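Local structure of aminoglycoside phosphotransferase (Mycobacterium smegmatis, 6EF6) at residues G188-A193 with A202-A207; L309-L314 with A336-L341; D192-G197 with S320-R325. The protein phosphorylates (S)-1-amino-2-propanol, as the small-molecule kinase of the mycobacterial aminoacetone utilization microcompartment. One frame throughout, in Å; residues are numbered along the deposited sequence.

Interaction 1. Residues G188-A193 with A202-A207; sequences GRWQDA and ALLTRA. With NA (sodium ion), chain E.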
loop_
_atom_site.group_PDB
_atom_site.type_symbol
_atom_site.label_atom_id
_atom_site.label_comp_id
_atom_site.label_asym_id
_atom_site.label_seq_id
_atom_site.Cartn_x
_atom_site.Cartn_y
_atom_site.Cartn_z
ATOM N N GLY A 188 10.787 -1.930 -10.819
ATOM C CA GLY A 188 12.162 -1.991 -11.294
ATOM C C GLY A 188 13.039 -2.851 -10.394
ATOM O O GLY A 188 12.594 -3.516 -9.479
ATOM N N ARG A 189 14.339 -2.808 -10.683
ATOM C CA ARG A 189 15.320 -3.646 -9.988
ATOM C C ARG A 189 15.945 -2.886 -8.830
ATOM O O ARG A 189 16.500 -1.798 -9.044
ATOM C CB ARG A 189 16.437 -4.042 -10.963
ATOM C CG ARG A 189 15.987 -5.021 -12.073
ATOM C CD ARG A 189 17.055 -5.377 -13.124
ATOM N NE ARG A 189 18.371 -5.808 -12.628
ATOM C CZ ARG A 189 18.683 -7.034 -12.217
ATOM N NH1 ARG A 189 17.772 -8.014 -12.209
ATOM N NH2 ARG A 189 19.924 -7.268 -11.816
ATOM N N TRP A 190 15.929 -3.477 -7.637
ATOM C CA TRP A 190 16.648 -2.850 -6.516
ATOM C C TRP A 190 18.131 -2.769 -6.804
ATOM O O TRP A 190 18.830 -1.841 -6.343
ATOM C CB TRP A 190 16.375 -3.606 -5.206
ATOM C CG TRP A 190 16.826 -5.043 -5.209
ATOM C CD1 TRP A 190 16.048 -6.147 -5.455
ATOM C CD2 TRP A 190 18.144 -5.559 -4.991
ATOM N NE1 TRP A 190 16.814 -7.285 -5.410
ATOM C CE2 TRP A 190 18.107 -6.953 -5.108
ATOM C CE3 TRP A 190 19.371 -4.932 -4.719
ATOM C CZ2 TRP A 190 19.224 -7.746 -4.997
ATOM C CZ3 TRP A 190 20.478 -5.683 -4.590
ATOM C CH2 TRP A 190 20.417 -7.086 -4.729
ATOM N N GLN A 191 18.642 -3.657 -7.663
ATOM C CA GLN A 191 20.040 -3.672 -8.032
ATOM C C GLN A 191 20.470 -2.402 -8.734
ATOM O O GLN A 191 21.677 -2.087 -8.713
ATOM C CB GLN A 191 20.362 -4.860 -8.926
ATOM C CG GLN A 191 20.198 -6.206 -8.264
ATOM C CD GLN A 191 18.841 -6.847 -8.481
ATOM O OE1 GLN A 191 17.823 -6.169 -8.641
ATOM N NE2 GLN A 191 18.846 -8.168 -8.500
ATOM N N ASP A 192 19.529 -1.674 -9.341
ATOM C CA ASP A 192 19.830 -0.477 -10.101
ATOM C C ASP A 192 19.712 0.805 -9.287
ATOM O O ASP A 192 20.029 1.877 -9.838
ATOM C CB ASP A 192 18.888 -0.399 -11.320
ATOM C CG ASP A 192 19.163 -1.473 -12.359
ATOM O OD1 ASP A 192 20.312 -1.940 -12.486
ATOM O OD2 ASP A 192 18.194 -1.863 -13.053
ATOM N N ALA A 193 19.428 0.727 -7.998
ATOM C CA ALA A 193 19.302 1.926 -7.188
ATOM C C ALA A 193 20.681 2.519 -6.914
ATOM O O ALA A 193 21.666 1.807 -6.762
ATOM C CB ALA A 193 18.633 1.578 -5.865
ATOM N N ALA A 202 26.131 -7.902 -3.220
ATOM C CA ALA A 202 26.450 -9.218 -2.670
ATOM C C ALA A 202 25.594 -9.535 -1.450
ATOM O O ALA A 202 24.986 -10.615 -1.373
ATOM C CB ALA A 202 27.934 -9.299 -2.362
ATOM N N LEU A 203 25.569 -8.642 -0.447
ATOM C CA LEU A 203 24.763 -8.876 0.762
ATOM C C LEU A 203 23.293 -9.017 0.437
ATOM O O LEU A 203 22.620 -9.940 0.898
ATOM C CB LEU A 203 24.944 -7.720 1.746
ATOM C CG LEU A 203 26.159 -7.820 2.658
ATOM C CD1 LEU A 203 26.349 -6.525 3.376
ATOM C CD2 LEU A 203 25.892 -8.890 3.684
ATOM N N LEU A 204 22.781 -8.125 -0.383
ATOM C CA LEU A 204 21.364 -8.067 -0.661
ATOM C C LEU A 204 20.946 -9.241 -1.523
ATOM O O LEU A 204 19.852 -9.784 -1.365
ATOM C CB LEU A 204 20.917 -6.747 -1.293
ATOM C CG LEU A 204 21.130 -5.518 -0.374
ATOM C CD1 LEU A 204 20.959 -4.251 -1.159
ATOM C CD2 LEU A 204 20.208 -5.534 0.797
ATOM N N THR A 205 21.788 -9.686 -2.488
ATOM C CA THR A 205 21.462 -10.852 -3.310
ATOM C C THR A 205 21.464 -12.115 -2.481
ATOM O O THR A 205 20.585 -12.957 -2.639
ATOM C CB THR A 205 22.410 -11.016 -4.504
ATOM O OG1 THR A 205 22.312 -9.880 -5.350
ATOM C CG2 THR A 205 22.049 -12.279 -5.354
ATOM N N ARG A 206 22.402 -12.266 -1.539
ATOM C CA ARG A 206 22.404 -13.481 -0.731
ATOM C C ARG A 206 21.151 -13.560 0.113
ATOM O O ARG A 206 20.540 -14.619 0.223
ATOM C CB ARG A 206 23.664 -13.469 0.135
ATOM C CG ARG A 206 23.998 -14.827 0.767
ATOM C CD ARG A 206 24.377 -15.819 -0.334
ATOM N NE ARG A 206 24.977 -17.061 0.168
ATOM C CZ ARG A 206 24.743 -18.266 -0.352
ATOM N NH1 ARG A 206 23.954 -18.402 -1.409
ATOM N NH2 ARG A 206 25.337 -19.352 0.147
ATOM N N ALA A 207 20.758 -12.439 0.723
ATOM C CA ALA A 207 19.550 -12.403 1.535
ATOM C C ALA A 207 18.321 -12.563 0.665
ATOM O O ALA A 207 17.396 -13.310 1.045
ATOM C CB ALA A 207 19.487 -11.097 2.339
HETATM NA NA NA E . 23.810 -1.488 -8.736
HETATM O O HOH W 1 21.340 -9.740 -7.952
HETATM O O HOH W 2 23.177 -1.861 -11.402
HETATM O O HOH W 3 23.280 0.788 -8.808
HETATM O O HOH W 4 24.242 -3.729 -8.577
#
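W190 points the six-membered end of its indole at helix 198-218, where it meets L204 and T205. W190 CH2 lies 3.5 Å from L204 CB, an approach oblique to the ring, and W190 CZ3 lies 3.7 Å from L204 CD1. T205 comes in at the rim instead, its OG1 near the ring plane and 3.4 Å from W190 CH2. The indole enters with chi1 61°, which places CG between the backbone N and the carbonyl carbon and carries the long ring axis across to the helix. One indole face is packed from within its own segment, since Q191 CD sits 3.4 Å above the ring plane, over its centre. The same Q191 amide gives a polar route across: NE2 donates to water 1, which in turn donates to T205 OG1 at 2.8 Å. That hydroxyl is gripped a second time by T201 O, and W190 NE1 is hydrogen-bonded to Q208 OE1, so NE1 engages helix 198-218 by a hydrogen bond and the six-membered edge by packing. The 3-10 turn 190-192 also supplies a metal ligand: Q191 O binds the sodium ion at 2.2 Å, together with V196 O and waters 2, 3 and 4. The loop thus folds back on helix 198-218, with W190 reaching A316 of helix 303-320 and L204 touching that helix at L315 and helix 325-347 at S338 and A342.

Interaction 2. Residues L309-L314 with A336-L341; sequences LRRLLL and AGSCAL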
loop_
_atom_site.group_PDB
_atom_site.type_symbol
_atom_site.label_atom_id
_atom_site.label_comp_id
_atom_site.label_asym_id
_atom_site.label_seq_id
_atom_site.Cartn_x
_atom_site.Cartn_y
_atom_site.Cartn_z
ATOM N N LEU A 309 11.260 -8.380 2.110
ATOM C CA LEU A 309 10.665 -8.242 0.774
ATOM C C LEU A 309 10.234 -6.802 0.534
ATOM O O LEU A 309 10.524 -6.204 -0.515
ATOM C CB LEU A 309 9.458 -9.198 0.652
ATOM C CG LEU A 309 8.682 -9.118 -0.657
ATOM C CD1 LEU A 309 9.518 -9.298 -1.885
ATOM C CD2 LEU A 309 7.507 -10.095 -0.681
ATOM N N ARG A 310 9.519 -6.211 1.507
ATOM C CA ARG A 310 9.107 -4.800 1.353
ATOM C C ARG A 310 10.322 -3.877 1.217
ATOM O O ARG A 310 10.296 -2.936 0.421
ATOM C CB ARG A 310 8.238 -4.378 2.557
ATOM C CG ARG A 310 7.731 -2.975 2.488
ATOM C CD ARG A 310 6.819 -2.760 1.277
ATOM N NE ARG A 310 6.021 -1.538 1.395
ATOM C CZ ARG A 310 5.080 -1.116 0.583
ATOM N NH1 ARG A 310 4.851 -1.810 -0.545
ATOM N NH2 ARG A 310 4.395 0.009 0.816
ATOM N N ARG A 311 11.355 -4.120 2.027
ATOM C CA ARG A 311 12.560 -3.306 1.966
ATOM C C ARG A 311 13.165 -3.292 0.574
ATOM O O ARG A 311 13.515 -2.238 0.053
ATOM C CB ARG A 311 13.575 -3.835 2.944
ATOM C CG ARG A 311 14.806 -2.938 3.134
ATOM C CD ARG A 311 14.479 -1.686 3.962
ATOM N NE ARG A 311 15.645 -0.818 4.117
ATOM C CZ ARG A 311 15.777 0.154 5.008
ATOM N NH1 ARG A 311 14.798 0.354 5.886
ATOM N NH2 ARG A 311 16.867 0.862 5.068
ATOM N N LEU A 312 13.312 -4.467 -0.065
ATOM C CA LEU A 312 13.894 -4.521 -1.406
ATOM C C LEU A 312 12.999 -3.823 -2.400
ATOM O O LEU A 312 13.475 -3.154 -3.299
ATOM C CB LEU A 312 14.174 -5.963 -1.831
ATOM C CG LEU A 312 15.262 -6.694 -1.061
ATOM C CD1 LEU A 312 15.370 -8.153 -1.605
ATOM C CD2 LEU A 312 16.563 -5.971 -1.234
ATOM N N LEU A 313 11.681 -4.046 -2.289
ATOM C CA LEU A 313 10.758 -3.359 -3.160
ATOM C C LEU A 313 10.870 -1.848 -3.070
ATOM O O LEU A 313 10.788 -1.152 -4.079
ATOM C CB LEU A 313 9.332 -3.816 -2.926
ATOM C CG LEU A 313 8.941 -5.115 -3.574
ATOM C CD1 LEU A 313 7.702 -5.688 -2.902
ATOM C CD2 LEU A 313 8.734 -4.977 -5.101
ATOM N N LEU A 314 10.931 -1.324 -1.841
ATOM C CA LEU A 314 11.041 0.119 -1.662
ATOM C C LEU A 314 12.387 0.667 -2.089
ATOM O O LEU A 314 12.469 1.807 -2.543
ATOM C CB LEU A 314 10.701 0.508 -0.219
ATOM C CG LEU A 314 9.244 0.258 0.179
ATOM C CD1 LEU A 314 9.073 0.630 1.646
ATOM C CD2 LEU A 314 8.281 1.012 -0.696
ATOM N N ALA A 336 22.153 1.337 2.605
ATOM C CA ALA A 336 22.982 0.916 3.738
ATOM C C ALA A 336 22.147 0.262 4.836
ATOM O O ALA A 336 22.542 -0.796 5.355
ATOM C CB ALA A 336 23.805 2.082 4.266
ATOM N N GLY A 337 20.983 0.833 5.144
ATOM C CA GLY A 337 20.123 0.196 6.144
ATOM C C GLY A 337 19.572 -1.134 5.638
ATOM O O GLY A 337 19.421 -2.076 6.427
ATOM N N SER A 338 19.376 -1.274 4.332
ATOM C CA SER A 338 18.914 -2.539 3.774
ATOM C C SER A 338 19.986 -3.610 3.969
ATOM O O SER A 338 19.671 -4.785 4.238
ATOM C CB SER A 338 18.594 -2.384 2.302
ATOM O OG SER A 338 17.631 -1.367 2.044
ATOM N N CYS A 339 21.258 -3.236 3.820
ATOM C CA CYS A 339 22.357 -4.159 4.030
ATOM C C CYS A 339 22.464 -4.599 5.483
ATOM O O CYS A 339 22.778 -5.777 5.756
ATOM C CB CYS A 339 23.669 -3.544 3.552
ATOM S SG CYS A 339 23.773 -3.365 1.767
ATOM N N ALA A 340 22.271 -3.683 6.437
ATOM C CA ALA A 340 22.261 -4.047 7.840
ATOM C C ALA A 340 21.165 -5.070 8.118
ATOM O O ALA A 340 21.409 -6.062 8.834
ATOM C CB ALA A 340 22.141 -2.795 8.710
ATOM N N LEU A 341 19.972 -4.853 7.567
ATOM C CA LEU A 341 18.889 -5.818 7.706
ATOM C C LEU A 341 19.263 -7.147 7.055
ATOM O O LEU A 341 19.007 -8.225 7.627
ATOM C CB LEU A 341 17.625 -5.230 7.101
ATOM C CG LEU A 341 17.026 -4.066 7.882
ATOM C CD1 LEU A 341 15.946 -3.394 7.070
ATOM C CD2 LEU A 341 16.499 -4.508 9.266
#
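R311 carries this contact, reaching across to S338 and L341. Its CG is anti to the backbone N, and a bend at chi2 (74°) brings the guanidinium toward segment 336-341 of helix 325-347. R311 NE donates to S338 OG over 2.9 Å, with an N-H...O angle of 169°; that angle makes the bond nearly straight, and the oxygen lies in the guanidinium plane, which helps fix how the group is turned. The aliphatic part follows the same oxygen, R311 CG lying 3.4 Å from S338 OG. L341 approaches at about a right angle and sets CD1 over one guanidinium face, off its centre, at 3.8 Å from R311 CD. The backbones form an antiparallel helical hairpin, the last two helices of this phosphotransferase chain: the local axes make 158° and pass 10.5 Å apart, with R311 and S338 closest in CA position at 6.7 Å. At G337, where there is no side chain, R311 NH2 comes to 3.4 Å from the carbonyl C. Partners outside the segments probably offset the buried charge: NH1 meets E273 in a salt bridge and H274 ND1 in a hydrogen bond, NH2 bonds to Y334 O, which S338 OG also uses, and Y334 makes a cation-pi contact. R310 faces another way, touching the bound (2R)-1-methoxypropan-2-amine and pairing with D231, with L314 CD2 over its guanidinium centre.

Interaction 3. Residues D192-G197 with S320-R325; sequences DAEGVG and SHTHSR. With NA (sodium ion), chain E.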
loop_
_atom_site.group_PDB
_atom_site.type_symbol
_atom_site.label_atom_id
_atom_site.label_comp_id
_atom_site.label_asym_id
_atom_site.label_seq_id
_atom_site.Cartn_x
_atom_site.Cartn_y
_atom_site.Cartn_z
ATOM N N ASP A 192 19.529 -1.674 -9.341
ATOM C CA ASP A 192 19.830 -0.477 -10.101
ATOM C C ASP A 192 19.712 0.805 -9.287
ATOM O O ASP A 192 20.029 1.877 -9.838
ATOM C CB ASP A 192 18.888 -0.399 -11.320
ATOM C CG ASP A 192 19.163 -1.473 -12.359
ATOM O OD1 ASP A 192 20.312 -1.940 -12.486
ATOM O OD2 ASP A 192 18.194 -1.863 -13.053
ATOM N N ALA A 193 19.428 0.727 -7.998
ATOM C CA ALA A 193 19.302 1.926 -7.188
ATOM C C ALA A 193 20.681 2.519 -6.914
ATOM O O ALA A 193 21.666 1.807 -6.762
ATOM C CB ALA A 193 18.633 1.578 -5.865
ATOM N N GLU A 194 20.715 3.840 -6.787
ATOM C CA GLU A 194 21.921 4.507 -6.316
ATOM C C GLU A 194 22.292 4.018 -4.936
ATOM O O GLU A 194 21.418 3.748 -4.102
ATOM C CB GLU A 194 21.651 6.009 -6.247
ATOM C CG GLU A 194 21.488 6.701 -7.585
ATOM C CD GLU A 194 20.230 6.360 -8.360
ATOM O OE1 GLU A 194 19.261 5.825 -7.770
ATOM O OE2 GLU A 194 20.216 6.655 -9.580
ATOM N N GLY A 195 23.575 3.792 -4.717
ATOM C CA GLY A 195 24.045 3.234 -3.478
ATOM C C GLY A 195 24.126 1.740 -3.432
ATOM O O GLY A 195 24.538 1.167 -2.417
ATOM N N VAL A 196 23.700 1.059 -4.512
ATOM C CA VAL A 196 23.715 -0.393 -4.544
ATOM C C VAL A 196 24.870 -0.888 -5.407
ATOM O O VAL A 196 24.728 -1.181 -6.609
ATOM C CB VAL A 196 22.339 -0.972 -4.943
ATOM C CG1 VAL A 196 22.367 -2.530 -4.851
ATOM C CG2 VAL A 196 21.291 -0.479 -4.000
ATOM N N GLY A 197 26.048 -0.892 -4.829
ATOM C CA GLY A 197 27.264 -1.254 -5.529
ATOM C C GLY A 197 27.666 -2.682 -5.274
ATOM O O GLY A 197 26.834 -3.537 -4.961
ATOM N N SER A 320 14.089 3.863 -8.838
ATOM C CA SER A 320 13.314 4.280 -10.004
ATOM C C SER A 320 12.984 5.762 -9.976
ATOM O O SER A 320 12.716 6.342 -11.032
ATOM C CB SER A 320 12.002 3.499 -10.073
ATOM O OG SER A 320 12.235 2.143 -10.428
ATOM N N HIS A 321 12.997 6.393 -8.799
ATOM C CA HIS A 321 12.672 7.811 -8.676
ATOM C C HIS A 321 13.865 8.643 -8.204
ATOM O O HIS A 321 13.684 9.769 -7.723
ATOM C CB HIS A 321 11.451 7.995 -7.772
ATOM C CG HIS A 321 10.214 7.343 -8.309
ATOM N ND1 HIS A 321 9.930 6.007 -8.113
ATOM C CD2 HIS A 321 9.203 7.833 -9.063
ATOM C CE1 HIS A 321 8.789 5.709 -8.710
ATOM N NE2 HIS A 321 8.329 6.799 -9.296
ATOM N N THR A 322 15.081 8.119 -8.343
ATOM C CA THR A 322 16.303 8.829 -7.987
ATOM C C THR A 322 17.055 9.125 -9.276
ATOM O O THR A 322 17.264 8.225 -10.096
ATOM C CB THR A 322 17.210 7.978 -7.076
ATOM O OG1 THR A 322 16.644 7.831 -5.750
ATOM C CG2 THR A 322 18.645 8.603 -6.963
ATOM N N HIS A 323 17.456 10.382 -9.462
ATOM C CA HIS A 323 18.315 10.735 -10.586
ATOM C C HIS A 323 19.060 12.047 -10.337
ATOM O O HIS A 323 19.334 12.799 -11.279
ATOM C CB HIS A 323 17.487 10.805 -11.873
ATOM C CG HIS A 323 16.050 11.151 -11.647
ATOM N ND1 HIS A 323 15.046 10.205 -11.659
ATOM C CD2 HIS A 323 15.446 12.337 -11.398
ATOM C CE1 HIS A 323 13.885 10.795 -11.432
ATOM N NE2 HIS A 323 14.101 12.089 -11.271
ATOM N N SER A 324 19.398 12.333 -9.080
ATOM C CA SER A 324 20.083 13.574 -8.729
ATOM C C SER A 324 21.028 13.310 -7.558
ATOM O O SER A 324 20.948 12.279 -6.888
ATOM C CB SER A 324 19.065 14.657 -8.365
ATOM O OG SER A 324 18.364 14.318 -7.167
ATOM N N ARG A 325 21.909 14.271 -7.288
ATOM C CA ARG A 325 22.798 14.203 -6.131
ATOM C C ARG A 325 22.022 14.122 -4.816
ATOM O O ARG A 325 22.341 13.314 -3.928
ATOM C CB ARG A 325 23.669 15.456 -6.170
ATOM C CG ARG A 325 24.638 15.568 -5.045
ATOM C CD ARG A 325 25.570 16.750 -5.238
ATOM N NE ARG A 325 26.228 16.705 -6.539
ATOM C CZ ARG A 325 27.018 17.661 -7.012
ATOM N NH1 ARG A 325 27.570 17.527 -8.213
ATOM N NH2 ARG A 325 27.250 18.748 -6.291
HETATM NA NA NA E . 23.810 -1.488 -8.736
HETATM O O HOH W 2 23.177 -1.861 -11.402
HETATM O O HOH W 3 23.280 0.788 -8.808
HETATM O O HOH W 4 24.242 -3.729 -8.577
#
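E194 stands at the second position of a type II beta turn, A193 to V196, and its side chain runs head-on against T322 in the link between helices 303-320 and 325-347. The turn is closed by V196 N to A193 O at 3.1 Å, and G195 takes the positive phi its third position requires. From E194 CB, 4.0 Å short of T322 CG2, the chain bends at chi2 (69°), and CG moves in to 3.5 Å from the same methyl. E194 CD follows at 3.1 Å from T322 CG2. At the tip the carboxylate meets the methyl mainly through OE1, the near oxygen, 3.0 Å from T322 CG2, a short approach to a carbon that brings no bond. E194 OE2 is turned toward the backbone and lies 3.4 Å from T322 O, two acceptors without a hydrogen bond between them. The methyl is presented because T322 CG2 is anti to the backbone N, while OG1, beside that N, is hydrogen-bonded to M318 O, one turn back in the preceding helix. A331 of helix 325-347 touches both side chains, and S327 also packs on T322. The backbone at both ends of the turn serves the sodium ion. V196 O binds the metal directly at 2.3 Å. A193 O works through one of the metal's waters, accepting a hydrogen bond from water 3 over 2.8 Å.

Overall arrangement
From the N terminus, the chain first reaches the loop after helix 177-180, where interactions 1 and 3 begin on overlapping segments that share D192 and A193. Interaction 1 closes the shorter loop, back onto helix 198-218, before interaction 2 opens. Interaction 3 spans over a hundred residues to the link between helices 303-320 and 325-347. Interaction 2 joins those two helices, and its segments alternate with those of interaction 3, so the two cross; they do not touch. The sodium ion sits at both interaction 1 and interaction 3, while W190 and L204 pack against L312 and S338 of interaction 2, tying three helices, the loop before helix 198-218 and the link between the last two together.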